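Local coordinates for protein putative peptidase M23 (PDB 2HSI) that probably acts as a zinc-dependent endopeptidase of the M23 metallopeptidase family and carries a bound zinc ion, at residues G182-V187 against G257-W262; K156-P161 against A189-K194; A139-F144 against I223-H228; D206-G211 against T252-G257. One frame throughout, in Å; residues are numbered along the deposited sequence.

Overall arrangement
Contacts 1, 2 and 4 lie toward the zinc-bearing end of the peptidase sheet; contact 3 ties a helix to it nearer the chain's centre. Contact 1 pairs strands 183-185 and 260-266 and alone holds zinc ligands; contact 2, about 9 Å away between centres, packs on Phe-185 and Trp-262. Contact 3, about 16 Å from contact 1, sets helix 127-141 on strand 222-229, the neighbour of 260-266. Contact 4, about 12 Å from contact 1, shares Gly-257 with it and joins the hairpin turn after strand 199-207 to the loop before 260-266; His-228 touches both. Along the chain, contacts 1 and 2, 1 and 3, and 3 and 4 alternate; contact 2 closes before contact 4 opens.

Contact 1 (G182-V187 against G257-W262); sequences GLDFAV and GPHMHW. With ZN (zinc ion), chain C.
Two first torsions set up the zinc site: CG of Asp-184 stands anti to its carbonyl carbon (chi1 -82°), CG of His-261 opposite its backbone N (chi1 -176°), and from facing strands both side chains converge on one zinc ion. Asp-184 ligates through a single carboxylate oxygen, OD1, 2.0 Å from the zinc, while OD2 of the same residue stays 3.0 Å from it. His-261 binds through ND1, 2.1 Å from the zinc; the bond from His-259 NE2 to zinc is longer, 2.4 Å. OD1 of Asp-184 meets the His-259 ring in plane at its edge, and carboxylate and ring planes are 74° apart. The 2.9 Å between that OD1 and His-259 NE2 reflects the shared metal, not a hydrogen bond. His-180 completes the site, and Asn-263 accepts a hydrogen bond from His-261 NE2, which fixes the ring's rotation. These ligands form the HxxxD and HxH motifs of M23 metallopeptidases, with Asp-184 and His-261 on adjacent antiparallel strands and His-180 and His-259 just before them. Asp-184 and His-261 are a non-hydrogen-bonded pair; next to them the hydrogen-bonded pair is closed by Leu-183 N to Trp-262 O, 2.9 Å, and Trp-262 N to Leu-183 O, 3.1 Å. On the opposite face Leu-183, Phe-185, Met-260 and Trp-262 form an apolar layer. Phe-185 CE2 meets Trp-262 CE3 at 3.7 Å, each atom near the plane of the other ring. Met-260 runs alongside Phe-185, its CG against the phenylalanine CB, and takes Val-187 CG2 on its CB. Trp-262 NE1 is hydrogen-bonded to Ser-224 OG.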
loop_
_atom_site.group_PDB
_atom_site.type_symbol
_atom_site.label_atom_id
_atom_site.label_comp_id
_atom_site.label_asym_id
_atom_site.label_seq_id
_atom_site.Cartn_x
_atom_site.Cartn_y
_atom_site.Cartn_z
ATOM N N GLY A 182 2.238 -6.579 -7.304
ATOM C CA GLY A 182 2.362 -6.926 -5.883
ATOM C C GLY A 182 3.344 -8.044 -5.589
ATOM O O GLY A 182 4.205 -8.352 -6.409
ATOM N N LEU A 183 3.198 -8.650 -4.414
ATOM C CA LEU A 183 4.077 -9.722 -3.949
ATOM C C LEU A 183 3.305 -11.023 -3.710
ATOM O O LEU A 183 2.261 -11.024 -3.056
ATOM C CB LEU A 183 4.808 -9.282 -2.671
ATOM C CG LEU A 183 5.682 -10.262 -1.880
ATOM C CD1 LEU A 183 6.882 -10.747 -2.698
ATOM C CD2 LEU A 183 6.129 -9.619 -0.566
ATOM N N ASP A 184 3.826 -12.128 -4.243
ATOM C CA ASP A 184 3.215 -13.444 -4.033
ATOM C C ASP A 184 3.871 -14.215 -2.903
ATOM O O ASP A 184 5.050 -14.011 -2.599
ATOM C CB ASP A 184 3.271 -14.290 -5.304
ATOM C CG ASP A 184 2.165 -13.972 -6.269
ATOM O OD1 ASP A 184 1.368 -13.044 -5.996
ATOM O OD2 ASP A 184 2.094 -14.643 -7.318
ATOM N N PHE A 185 3.090 -15.106 -2.293
ATOM C CA PHE A 185 3.590 -16.045 -1.301
ATOM C C PHE A 185 3.174 -17.456 -1.697
ATOM O O PHE A 185 2.032 -17.679 -2.121
ATOM C CB PHE A 185 3.051 -15.724 0.092
ATOM C CG PHE A 185 3.509 -14.399 0.640
ATOM C CD1 PHE A 185 4.633 -14.322 1.455
ATOM C CD2 PHE A 185 2.804 -13.227 0.355
ATOM C CE1 PHE A 185 5.064 -13.097 1.969
ATOM C CE2 PHE A 185 3.226 -11.998 0.862
ATOM C CZ PHE A 185 4.361 -11.933 1.670
ATOM N N ALA A 186 4.113 -18.392 -1.573
ATOM C CA ALA A 186 3.856 -19.807 -1.826
ATOM C C ALA A 186 3.210 -20.447 -0.598
ATOM O O ALA A 186 3.900 -20.954 0.293
ATOM C CB ALA A 186 5.146 -20.526 -2.206
ATOM N N VAL A 187 1.883 -20.376 -0.547
ATOM C CA VAL A 187 1.083 -20.976 0.529
ATOM C C VAL A 187 -0.147 -21.668 -0.072
ATOM O O VAL A 187 -0.647 -21.235 -1.115
ATOM C CB VAL A 187 0.645 -19.938 1.623
ATOM C CG1 VAL A 187 1.799 -19.586 2.557
ATOM C CG2 VAL A 187 0.037 -18.689 1.003
ATOM N N GLY A 257 -4.656 -22.154 -9.890
ATOM C CA GLY A 257 -4.216 -22.697 -8.605
ATOM C C GLY A 257 -4.164 -21.599 -7.552
ATOM O O GLY A 257 -4.419 -20.431 -7.872
ATOM N N PRO A 258 -3.828 -21.958 -6.294
ATOM C CA PRO A 258 -3.811 -21.011 -5.172
ATOM C C PRO A 258 -2.830 -19.860 -5.396
ATOM O O PRO A 258 -1.656 -20.085 -5.717
ATOM C CB PRO A 258 -3.372 -21.874 -3.981
ATOM C CG PRO A 258 -3.655 -23.276 -4.396
ATOM C CD PRO A 258 -3.420 -23.309 -5.868
ATOM N N HIS A 259 -3.331 -18.636 -5.246
ATOM C CA HIS A 259 -2.565 -17.433 -5.549
ATOM C C HIS A 259 -2.766 -16.371 -4.460
ATOM O O HIS A 259 -3.690 -15.555 -4.513
ATOM C CB HIS A 259 -2.920 -16.924 -6.961
ATOM C CG HIS A 259 -2.193 -15.679 -7.382
ATOM N ND1 HIS A 259 -2.606 -14.911 -8.451
ATOM C CD2 HIS A 259 -1.091 -15.067 -6.887
ATOM C CE1 HIS A 259 -1.794 -13.880 -8.593
ATOM N NE2 HIS A 259 -0.867 -13.948 -7.654
ATOM N N MET A 260 -1.880 -16.414 -3.473
ATOM C CA MET A 260 -1.791 -15.403 -2.430
ATOM C C MET A 260 -1.112 -14.139 -2.988
ATOM O O MET A 260 0.099 -14.109 -3.178
ATOM C CB MET A 260 -1.019 -15.992 -1.246
ATOM C CG MET A 260 -0.628 -15.020 -0.146
ATOM S SD MET A 260 -1.998 -14.078 0.506
ATOM C CE MET A 260 -1.103 -12.676 1.181
ATOM N N HIS A 261 -1.911 -13.117 -3.283
ATOM C CA HIS A 261 -1.399 -11.861 -3.838
ATOM C C HIS A 261 -1.651 -10.695 -2.884
ATOM O O HIS A 261 -2.781 -10.477 -2.438
ATOM C CB HIS A 261 -2.011 -11.571 -5.220
ATOM C CG HIS A 261 -1.464 -10.341 -5.884
ATOM N ND1 HIS A 261 -0.453 -10.383 -6.820
ATOM C CD2 HIS A 261 -1.795 -9.034 -5.755
ATOM C CE1 HIS A 261 -0.180 -9.157 -7.231
ATOM N NE2 HIS A 261 -0.980 -8.319 -6.596
ATOM N N TRP A 262 -0.586 -9.944 -2.611
ATOM C CA TRP A 262 -0.617 -8.783 -1.715
ATOM C C TRP A 262 -0.098 -7.533 -2.428
ATOM O O TRP A 262 1.049 -7.511 -2.899
ATOM C CB TRP A 262 0.219 -9.087 -0.466
ATOM C CG TRP A 262 0.378 -7.959 0.556
ATOM C CD1 TRP A 262 -0.521 -6.972 0.853
ATOM C CD2 TRP A 262 1.496 -7.752 1.429
ATOM N NE1 TRP A 262 -0.031 -6.169 1.853
ATOM C CE2 TRP A 262 1.206 -6.623 2.223
ATOM C CE3 TRP A 262 2.721 -8.413 1.614
ATOM C CZ2 TRP A 262 2.096 -6.130 3.185
ATOM C CZ3 TRP A 262 3.609 -7.921 2.568
ATOM C CH2 TRP A 262 3.288 -6.786 3.343
HETATM ZN ZN ZN C . 0.586 -12.075 -7.534
#

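Contact 2 (K156-P161 against A189-K194); sequences KPVDGP and AGTPIK
Pro-157 O is gripped by Lys-194 and its neighbour: Lys-194 N donates to it at 2.8 Å, nearly straight (174° at the hydrogen), in the carbonyl plane and on a lone pair, while the CA-H of Ile-193 makes a longer contact with the same oxygen. Pro-157 CA also makes a bent CA-H...O contact, 3.3 Å, with Lys-194 O. The lysine side chain then crosses to the other segment. Bent at chi3 (-80°), it passes CE near Pro-157 O and brings NZ to Asp-159 OD2, a 2.9 Å salt bridge, the two side chains crossing at about a right angle. Asp-159 is modelled in two conformers, so the ion pair is doubtful. Beside it Val-158 CG1, anti to the carbonyl carbon, packs mainly on apolar groups, Thr-191 CG2 at 3.8 Å and Ile-193 CG1 at 3.9 Å, though its nearest neighbour is Pro-192 O, 3.4 Å away. A water donates to Pro-192 O, 2.6 Å away, and weakly accepts from Asp-159 N. The segment 156-161 is a loop whose Asp-159 centres an inverse gamma turn; Pro-157 and Val-158 pack on Phe-185 of strand 183-185 and Met-260 of strand 260-266, while strand 192-194 forms an edge of the small antiparallel sheet with 245-248.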
loop_
_atom_site.group_PDB
_atom_site.type_symbol
_atom_site.label_atom_id
_atom_site.label_comp_id
_atom_site.label_asym_id
_atom_site.label_seq_id
_atom_site.Cartn_x
_atom_site.Cartn_y
_atom_site.Cartn_z
ATOM N N LYS A 156 4.422 -9.874 7.593
ATOM C CA LYS A 156 3.998 -10.755 6.514
ATOM C C LYS A 156 2.547 -11.158 6.786
ATOM O O LYS A 156 2.207 -11.513 7.915
ATOM C CB LYS A 156 4.883 -11.998 6.447
ATOM C CG LYS A 156 6.283 -11.741 5.931
ATOM C CD LYS A 156 7.168 -12.959 6.116
ATOM C CE LYS A 156 6.714 -14.104 5.236
ATOM N NZ LYS A 156 7.555 -15.314 5.434
ATOM N N PRO A 157 1.679 -11.050 5.766
ATOM C CA PRO A 157 0.275 -11.425 5.922
ATOM C C PRO A 157 0.024 -12.931 6.001
ATOM O O PRO A 157 -1.033 -13.346 6.479
ATOM C CB PRO A 157 -0.397 -10.822 4.693
ATOM C CG PRO A 157 0.678 -10.634 3.709
ATOM C CD PRO A 157 1.980 -10.544 4.418
ATOM N N VAL A 158 0.984 -13.736 5.545
ATOM C CA VAL A 158 0.931 -15.194 5.716
ATOM C C VAL A 158 2.290 -15.738 6.154
ATOM O O VAL A 158 3.331 -15.190 5.772
ATOM C CB VAL A 158 0.484 -15.928 4.420
ATOM C CG1 VAL A 158 -1.009 -15.747 4.165
ATOM C CG2 VAL A 158 1.268 -15.452 3.231
ATOM N N ASP A 159 2.276 -16.802 6.957
ATOM C CA ASP A 159 3.504 -17.465 7.388
ATOM C C ASP A 159 3.962 -18.471 6.329
ATOM O O ASP A 159 3.683 -19.669 6.429
ATOM C CB ASP A 159 3.309 -18.147 8.751
ATOM C CG ASP A 159 2.876 -17.176 9.846
ATOM O OD1 ASP A 159 3.375 -16.028 9.876
ATOM O OD2 ASP A 159 2.041 -17.569 10.689
ATOM N N GLY A 160 4.652 -17.970 5.311
ATOM C CA GLY A 160 5.133 -18.794 4.212
ATOM C C GLY A 160 6.154 -18.049 3.375
ATOM O O GLY A 160 6.280 -16.827 3.498
ATOM N N PRO A 161 6.888 -18.780 2.514
ATOM C CA PRO A 161 7.943 -18.194 1.688
ATOM C C PRO A 161 7.381 -17.289 0.600
ATOM O O PRO A 161 6.269 -17.522 0.118
ATOM C CB PRO A 161 8.620 -19.420 1.053
ATOM C CG PRO A 161 8.128 -20.605 1.841
ATOM C CD PRO A 161 6.757 -20.227 2.277
ATOM N N ALA A 189 -4.176 -23.128 -0.425
ATOM C CA ALA A 189 -5.527 -22.624 -0.197
ATOM C C ALA A 189 -5.990 -22.920 1.227
ATOM O O ALA A 189 -5.745 -24.008 1.756
ATOM C CB ALA A 189 -6.499 -23.221 -1.207
ATOM N N GLY A 190 -6.640 -21.939 1.847
ATOM C CA GLY A 190 -7.093 -22.072 3.228
ATOM C C GLY A 190 -6.150 -21.505 4.278
ATOM O O GLY A 190 -6.497 -21.455 5.455
ATOM N N THR A 191 -4.953 -21.099 3.859
ATOM C CA THR A 191 -4.014 -20.400 4.740
ATOM C C THR A 191 -4.640 -19.070 5.190
ATOM O O THR A 191 -5.125 -18.319 4.352
ATOM C CB THR A 191 -2.670 -20.147 4.013
ATOM O OG1 THR A 191 -2.112 -21.398 3.585
ATOM C CG2 THR A 191 -1.664 -19.428 4.910
ATOM N N PRO A 192 -4.674 -18.801 6.517
ATOM C CA PRO A 192 -5.247 -17.539 7.012
ATOM C C PRO A 192 -4.385 -16.334 6.636
ATOM O O PRO A 192 -3.158 -16.415 6.707
ATOM C CB PRO A 192 -5.258 -17.723 8.538
ATOM C CG PRO A 192 -5.049 -19.192 8.767
ATOM C CD PRO A 192 -4.201 -19.649 7.624
ATOM N N ILE A 193 -5.039 -15.248 6.216
ATOM C CA ILE A 193 -4.366 -14.006 5.828
ATOM C C ILE A 193 -4.573 -12.986 6.933
ATOM O O ILE A 193 -5.710 -12.685 7.293
ATOM C CB ILE A 193 -4.896 -13.450 4.473
ATOM C CG1 ILE A 193 -4.652 -14.465 3.349
ATOM C CG2 ILE A 193 -4.215 -12.119 4.116
ATOM C CD1 ILE A 193 -5.366 -14.130 2.040
ATOM N N LYS A 194 -3.470 -12.469 7.464
ATOM C CA LYS A 194 -3.516 -11.538 8.588
ATOM C C LYS A 194 -3.184 -10.102 8.178
ATOM O O LYS A 194 -2.362 -9.886 7.293
ATOM C CB LYS A 194 -2.625 -12.030 9.728
ATOM C CG LYS A 194 -3.127 -13.328 10.381
ATOM C CD LYS A 194 -1.996 -14.128 11.007
ATOM C CE LYS A 194 -1.226 -14.920 9.954
ATOM N NZ LYS A 194 -0.070 -15.658 10.531
HETATM O O HOH W 1 -1.000 -17.534 7.708
#

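Contact 3 (A139-F144 against I223-H228); sequences AAYRRF and ISMFCH
The C-terminal turn of helix 127-141 lies against strand 222-229 of the core antiparallel sheet of the M23 peptidase fold, a helix-on-sheet contact made by Tyr-141, Ile-223 and Met-225. It rests on packing, with no hydrogen bond between the two segments. Ile-223 sends its CD1 methyl into the backbone where the helix runs out: CD1 lies 3.3 Å from Ala-140 O and 3.7 Å from Tyr-141 O, and Arg-143 O is also near. Its other branch, CG2, meets Tyr-141 CD1 at 4.1 Å, approaching the ring obliquely. Tyr-141, with CG anti to the carbonyl carbon (chi1 -74°), reaches along the strand from Ile-223 to Met-225. Around the ring, Arg-270 adds a cation-pi contact and Phe-215 a second aromatic neighbour, so strands 213-219 and 269-271 also line the tyrosine. The hydroxyl makes a weak hydrogen bond with Asn-263 ND2, on the strand bearing the zinc ligand His-261. Met-225 is bent at chi2 and chi3, which folds its chain about the phenol end. Tyr-141 OH is 3.4 Å from Met-225 CB and 3.5 Å from Met-225 CG.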
loop_
_atom_site.group_PDB
_atom_site.type_symbol
_atom_site.label_atom_id
_atom_site.label_comp_id
_atom_site.label_asym_id
_atom_site.label_seq_id
_atom_site.Cartn_x
_atom_site.Cartn_y
_atom_site.Cartn_z
ATOM N N ALA A 139 -10.822 3.916 -7.073
ATOM C CA ALA A 139 -11.305 4.799 -6.008
ATOM C C ALA A 139 -10.769 4.415 -4.630
ATOM O O ALA A 139 -10.388 5.291 -3.854
ATOM C CB ALA A 139 -12.820 4.846 -5.993
ATOM N N ALA A 140 -10.721 3.111 -4.339
ATOM C CA ALA A 140 -10.238 2.635 -3.030
ATOM C C ALA A 140 -8.771 2.995 -2.761
ATOM O O ALA A 140 -8.426 3.463 -1.674
ATOM C CB ALA A 140 -10.442 1.150 -2.893
ATOM N N TYR A 141 -7.909 2.793 -3.752
ATOM C CA TYR A 141 -6.502 3.191 -3.614
ATOM C C TYR A 141 -6.294 4.698 -3.408
ATOM O O TYR A 141 -5.287 5.112 -2.824
ATOM C CB TYR A 141 -5.703 2.731 -4.819
ATOM C CG TYR A 141 -5.410 1.249 -4.884
ATOM C CD1 TYR A 141 -4.820 0.562 -3.810
ATOM C CD2 TYR A 141 -5.673 0.543 -6.052
ATOM C CE1 TYR A 141 -4.520 -0.805 -3.907
ATOM C CE2 TYR A 141 -5.381 -0.795 -6.160
ATOM C CZ TYR A 141 -4.809 -1.471 -5.095
ATOM O OH TYR A 141 -4.549 -2.810 -5.251
ATOM N N ARG A 142 -7.253 5.502 -3.877
ATOM C CA ARG A 142 -7.189 6.956 -3.770
ATOM C C ARG A 142 -7.803 7.501 -2.484
ATOM O O ARG A 142 -7.765 8.702 -2.251
ATOM C CB ARG A 142 -7.844 7.616 -4.985
ATOM C CG ARG A 142 -6.992 7.488 -6.225
ATOM C CD ARG A 142 -7.755 7.779 -7.495
ATOM N NE ARG A 142 -6.904 7.499 -8.646
ATOM C CZ ARG A 142 -7.261 7.665 -9.917
ATOM N NH1 ARG A 142 -8.477 8.098 -10.227
ATOM N NH2 ARG A 142 -6.401 7.375 -10.881
ATOM N N ARG A 143 -8.358 6.622 -1.650
ATOM C CA ARG A 143 -8.830 7.035 -0.327
ATOM C C ARG A 143 -7.676 7.585 0.536
ATOM O O ARG A 143 -6.598 6.984 0.606
ATOM C CB ARG A 143 -9.530 5.887 0.391
ATOM C CG ARG A 143 -10.327 6.341 1.607
ATOM C CD ARG A 143 -10.345 5.248 2.641
ATOM N NE ARG A 143 -11.118 5.566 3.844
ATOM C CZ ARG A 143 -12.437 5.409 3.962
ATOM N NH1 ARG A 143 -13.161 4.953 2.941
ATOM N NH2 ARG A 143 -13.036 5.705 5.108
ATOM N N PHE A 144 -7.894 8.748 1.139
ATOM C CA PHE A 144 -6.893 9.361 2.006
ATOM C C PHE A 144 -7.537 9.746 3.341
ATOM O O PHE A 144 -7.962 10.877 3.537
ATOM C CB PHE A 144 -6.231 10.575 1.319
ATOM C CG PHE A 144 -4.977 11.061 2.013
ATOM C CD1 PHE A 144 -3.744 10.453 1.768
ATOM C CD2 PHE A 144 -5.030 12.114 2.919
ATOM C CE1 PHE A 144 -2.578 10.914 2.424
ATOM C CE2 PHE A 144 -3.887 12.562 3.583
ATOM C CZ PHE A 144 -2.665 11.961 3.334
ATOM N N ILE A 223 -2.226 1.610 2.046
ATOM C CA ILE A 223 -3.317 0.639 1.831
ATOM C C ILE A 223 -2.771 -0.743 1.437
ATOM O O ILE A 223 -1.911 -0.849 0.546
ATOM C CB ILE A 223 -4.322 1.187 0.760
ATOM C CG1 ILE A 223 -5.123 2.385 1.324
ATOM C CG2 ILE A 223 -5.286 0.077 0.220
ATOM C CD1 ILE A 223 -5.806 3.251 0.289
ATOM N N SER A 224 -3.263 -1.797 2.097
ATOM C CA SER A 224 -3.027 -3.173 1.642
ATOM C C SER A 224 -4.235 -3.699 0.874
ATOM O O SER A 224 -5.383 -3.455 1.253
ATOM C CB SER A 224 -2.727 -4.120 2.806
ATOM O OG SER A 224 -1.436 -3.883 3.344
ATOM N N MET A 225 -3.964 -4.417 -0.206
ATOM C CA MET A 225 -5.007 -5.107 -0.953
ATOM C C MET A 225 -4.634 -6.581 -1.031
ATOM O O MET A 225 -3.451 -6.922 -1.183
ATOM C CB MET A 225 -5.177 -4.488 -2.347
ATOM C CG MET A 225 -6.216 -5.172 -3.264
ATOM S SD MET A 225 -5.581 -6.654 -4.092
ATOM C CE MET A 225 -6.175 -6.376 -5.764
ATOM N N PHE A 226 -5.640 -7.448 -0.907
ATOM C CA PHE A 226 -5.464 -8.899 -1.059
ATOM C C PHE A 226 -6.532 -9.431 -1.978
ATOM O O PHE A 226 -7.700 -9.114 -1.805
ATOM C CB PHE A 226 -5.565 -9.612 0.289
ATOM C CG PHE A 226 -4.584 -9.123 1.294
ATOM C CD1 PHE A 226 -3.310 -9.665 1.347
ATOM C CD2 PHE A 226 -4.917 -8.096 2.165
ATOM C CE1 PHE A 226 -2.393 -9.203 2.257
ATOM C CE2 PHE A 226 -3.987 -7.624 3.080
ATOM C CZ PHE A 226 -2.732 -8.182 3.127
ATOM N N CYS A 227 -6.138 -10.257 -2.943
ATOM C CA CYS A 227 -7.096 -10.792 -3.900
ATOM C C CYS A 227 -6.953 -12.305 -4.097
ATOM O O CYS A 227 -6.042 -12.926 -3.540
ATOM C CB CYS A 227 -7.022 -10.033 -5.220
ATOM S SG CYS A 227 -5.417 -10.111 -6.021
ATOM N N HIS A 228 -7.884 -12.870 -4.873
ATOM C CA HIS A 228 -8.038 -14.322 -5.101
ATOM C C HIS A 228 -8.371 -15.127 -3.842
ATOM O O HIS A 228 -8.097 -16.311 -3.793
ATOM C CB HIS A 228 -6.814 -14.946 -5.804
ATOM C CG HIS A 228 -6.357 -14.198 -7.019
ATOM N ND1 HIS A 228 -7.111 -14.115 -8.167
ATOM C CD2 HIS A 228 -5.222 -13.501 -7.263
ATOM C CE1 HIS A 228 -6.459 -13.401 -9.070
ATOM N NE2 HIS A 228 -5.310 -13.017 -8.545
#

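Contact 4 (D206-G211 against T252-G257); sequences DYFFNG and TGRATG
The Phe-209 ring has Phe-208 over one face and the Arg-254 side chain beside it: Phe-208 CD2 sits 3.6 Å above the plane of the Phe-209 ring, over its centre, and Phe-209 CG in turn lies in plane at the edge of the Phe-208 ring. Both aromatics belong to the turn of the beta-hairpin joining strands 199-207 and 213-219, closed by reciprocal backbone bonds between Tyr-207 and Gly-211. Arg-254, from the loop before strand 260-266, runs alongside both rings in the same direction. Its CD does the touching, 3.6 Å from Phe-209 CD1 and 3.8 Å from Phe-208 CE2, oblique to each ring. A bend at chi3 turns the guanidinium aside while CD stays against the rings. The guanidinium is turned 39° from the Phe-209 ring and 60° from that of Phe-208, with Phe-209 CE1 near its edge, so the evidence is for contact through the aliphatic chain rather than a flat stack. One backbone bond ties the hairpin turn to the loop: Arg-254 N donates fairly straight to Phe-209 O at 2.8 Å, with the donor 36° out of the carbonyl plane. Nearby, two glycines let the backbones close up, Gly-211 CA lying 3.5 Å from Gly-253 N. Helix 127-141 backs the aromatics through Ile-130. Thr-252 OG1, hydrogen-bonded to Leu-229 O and Lys-212 N, also reaches to 3.6 Å from Gly-211 CA.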
loop_
_atom_site.group_PDB
_atom_site.type_symbol
_atom_site.label_atom_id
_atom_site.label_comp_id
_atom_site.label_asym_id
_atom_site.label_seq_id
_atom_site.Cartn_x
_atom_site.Cartn_y
_atom_site.Cartn_z
ATOM N N ASP A 206 -16.033 -9.208 -5.310
ATOM C CA ASP A 206 -15.815 -10.491 -5.955
ATOM C C ASP A 206 -15.730 -10.162 -7.431
ATOM O O ASP A 206 -16.741 -10.048 -8.128
ATOM C CB ASP A 206 -16.938 -11.490 -5.656
ATOM C CG ASP A 206 -16.509 -12.945 -5.869
ATOM O OD1 ASP A 206 -15.648 -13.223 -6.734
ATOM O OD2 ASP A 206 -17.042 -13.830 -5.168
ATOM N N TYR A 207 -14.497 -9.992 -7.883
ATOM C CA TYR A 207 -14.231 -9.395 -9.183
ATOM C C TYR A 207 -13.878 -10.413 -10.241
ATOM O O TYR A 207 -13.409 -11.499 -9.926
ATOM C CB TYR A 207 -13.106 -8.365 -9.051
ATOM C CG TYR A 207 -13.410 -7.241 -8.077
ATOM C CD1 TYR A 207 -14.667 -6.632 -8.047
ATOM C CD2 TYR A 207 -12.432 -6.774 -7.203
ATOM C CE1 TYR A 207 -14.950 -5.593 -7.170
ATOM C CE2 TYR A 207 -12.707 -5.744 -6.317
ATOM C CZ TYR A 207 -13.957 -5.153 -6.310
ATOM O OH TYR A 207 -14.220 -4.129 -5.430
ATOM N N PHE A 208 -14.107 -10.041 -11.499
ATOM C CA PHE A 208 -13.849 -10.919 -12.639
ATOM C C PHE A 208 -12.399 -11.415 -12.700
ATOM O O PHE A 208 -12.163 -12.612 -12.850
ATOM C CB PHE A 208 -14.235 -10.224 -13.955
ATOM C CG PHE A 208 -14.096 -11.109 -15.165
ATOM C CD1 PHE A 208 -15.148 -11.927 -15.559
ATOM C CD2 PHE A 208 -12.905 -11.141 -15.898
ATOM C CE1 PHE A 208 -15.022 -12.764 -16.670
ATOM C CE2 PHE A 208 -12.767 -11.975 -17.004
ATOM C CZ PHE A 208 -13.827 -12.785 -17.393
ATOM N N PHE A 209 -11.438 -10.497 -12.593
ATOM C CA PHE A 209 -10.016 -10.849 -12.658
ATOM C C PHE A 209 -9.427 -11.210 -11.292
ATOM O O PHE A 209 -8.787 -12.257 -11.135
ATOM C CB PHE A 209 -9.206 -9.711 -13.295
ATOM C CG PHE A 209 -9.549 -9.460 -14.739
ATOM C CD1 PHE A 209 -9.176 -10.367 -15.722
ATOM C CD2 PHE A 209 -10.241 -8.313 -15.116
ATOM C CE1 PHE A 209 -9.499 -10.143 -17.067
ATOM C CE2 PHE A 209 -10.565 -8.075 -16.456
ATOM C CZ PHE A 209 -10.196 -8.995 -17.430
ATOM N N ASN A 210 -9.659 -10.340 -10.312
ATOM C CA ASN A 210 -9.031 -10.455 -8.995
ATOM C C ASN A 210 -9.718 -11.402 -8.015
ATOM O O ASN A 210 -9.156 -11.698 -6.970
ATOM C CB ASN A 210 -8.879 -9.061 -8.358
ATOM C CG ASN A 210 -7.793 -8.224 -9.024
ATOM O OD1 ASN A 210 -6.921 -8.759 -9.713
ATOM N ND2 ASN A 210 -7.833 -6.907 -8.805
ATOM N N GLY A 211 -10.923 -11.870 -8.345
ATOM C CA GLY A 211 -11.688 -12.726 -7.429
ATOM C C GLY A 211 -12.053 -12.033 -6.131
ATOM O O GLY A 211 -12.269 -10.808 -6.113
ATOM N N THR A 252 -9.770 -17.804 -6.475
ATOM C CA THR A 252 -10.925 -17.168 -7.113
ATOM C C THR A 252 -10.508 -16.137 -8.159
ATOM O O THR A 252 -9.368 -15.666 -8.157
ATOM C CB THR A 252 -11.892 -16.518 -6.092
ATOM O OG1 THR A 252 -11.178 -15.588 -5.263
ATOM C CG2 THR A 252 -12.572 -17.589 -5.234
ATOM N N GLY A 253 -11.441 -15.798 -9.048
ATOM C CA GLY A 253 -11.157 -14.921 -10.183
ATOM C C GLY A 253 -10.333 -15.640 -11.227
ATOM O O GLY A 253 -10.465 -16.856 -11.401
ATOM N N ARG A 254 -9.478 -14.892 -11.920
ATOM C CA ARG A 254 -8.622 -15.477 -12.949
ATOM C C ARG A 254 -7.271 -15.909 -12.375
ATOM O O ARG A 254 -6.263 -15.213 -12.508
ATOM C CB ARG A 254 -8.464 -14.529 -14.141
ATOM C CG ARG A 254 -9.767 -14.277 -14.889
ATOM C CD ARG A 254 -9.520 -13.913 -16.341
ATOM N NE ARG A 254 -9.112 -15.067 -17.142
ATOM C CZ ARG A 254 -8.608 -14.992 -18.370
ATOM N NH1 ARG A 254 -8.433 -13.814 -18.957
ATOM N NH2 ARG A 254 -8.269 -16.103 -19.012
ATOM N N ALA A 255 -7.277 -17.068 -11.724
ATOM C CA ALA A 255 -6.072 -17.653 -11.154
ATOM C C ALA A 255 -5.958 -19.128 -11.536
ATOM O O ALA A 255 -6.970 -19.817 -11.698
ATOM C CB ALA A 255 -6.061 -17.484 -9.637
ATOM N N THR A 256 -4.720 -19.593 -11.685
ATOM C CA THR A 256 -4.426 -20.992 -12.009
ATOM C C THR A 256 -3.797 -21.705 -10.802
ATOM O O THR A 256 -2.570 -21.845 -10.699
ATOM C CB THR A 256 -3.557 -21.125 -13.305
ATOM O OG1 THR A 256 -2.913 -22.405 -13.334
ATOM C CG2 THR A 256 -2.497 -20.017 -13.399
ATOM N N GLY A 257 -4.656 -22.154 -9.890
ATOM C CA GLY A 257 -4.216 -22.697 -8.605
ATOM C C GLY A 257 -4.164 -21.599 -7.552
ATOM O O GLY A 257 -4.419 -20.431 -7.872
#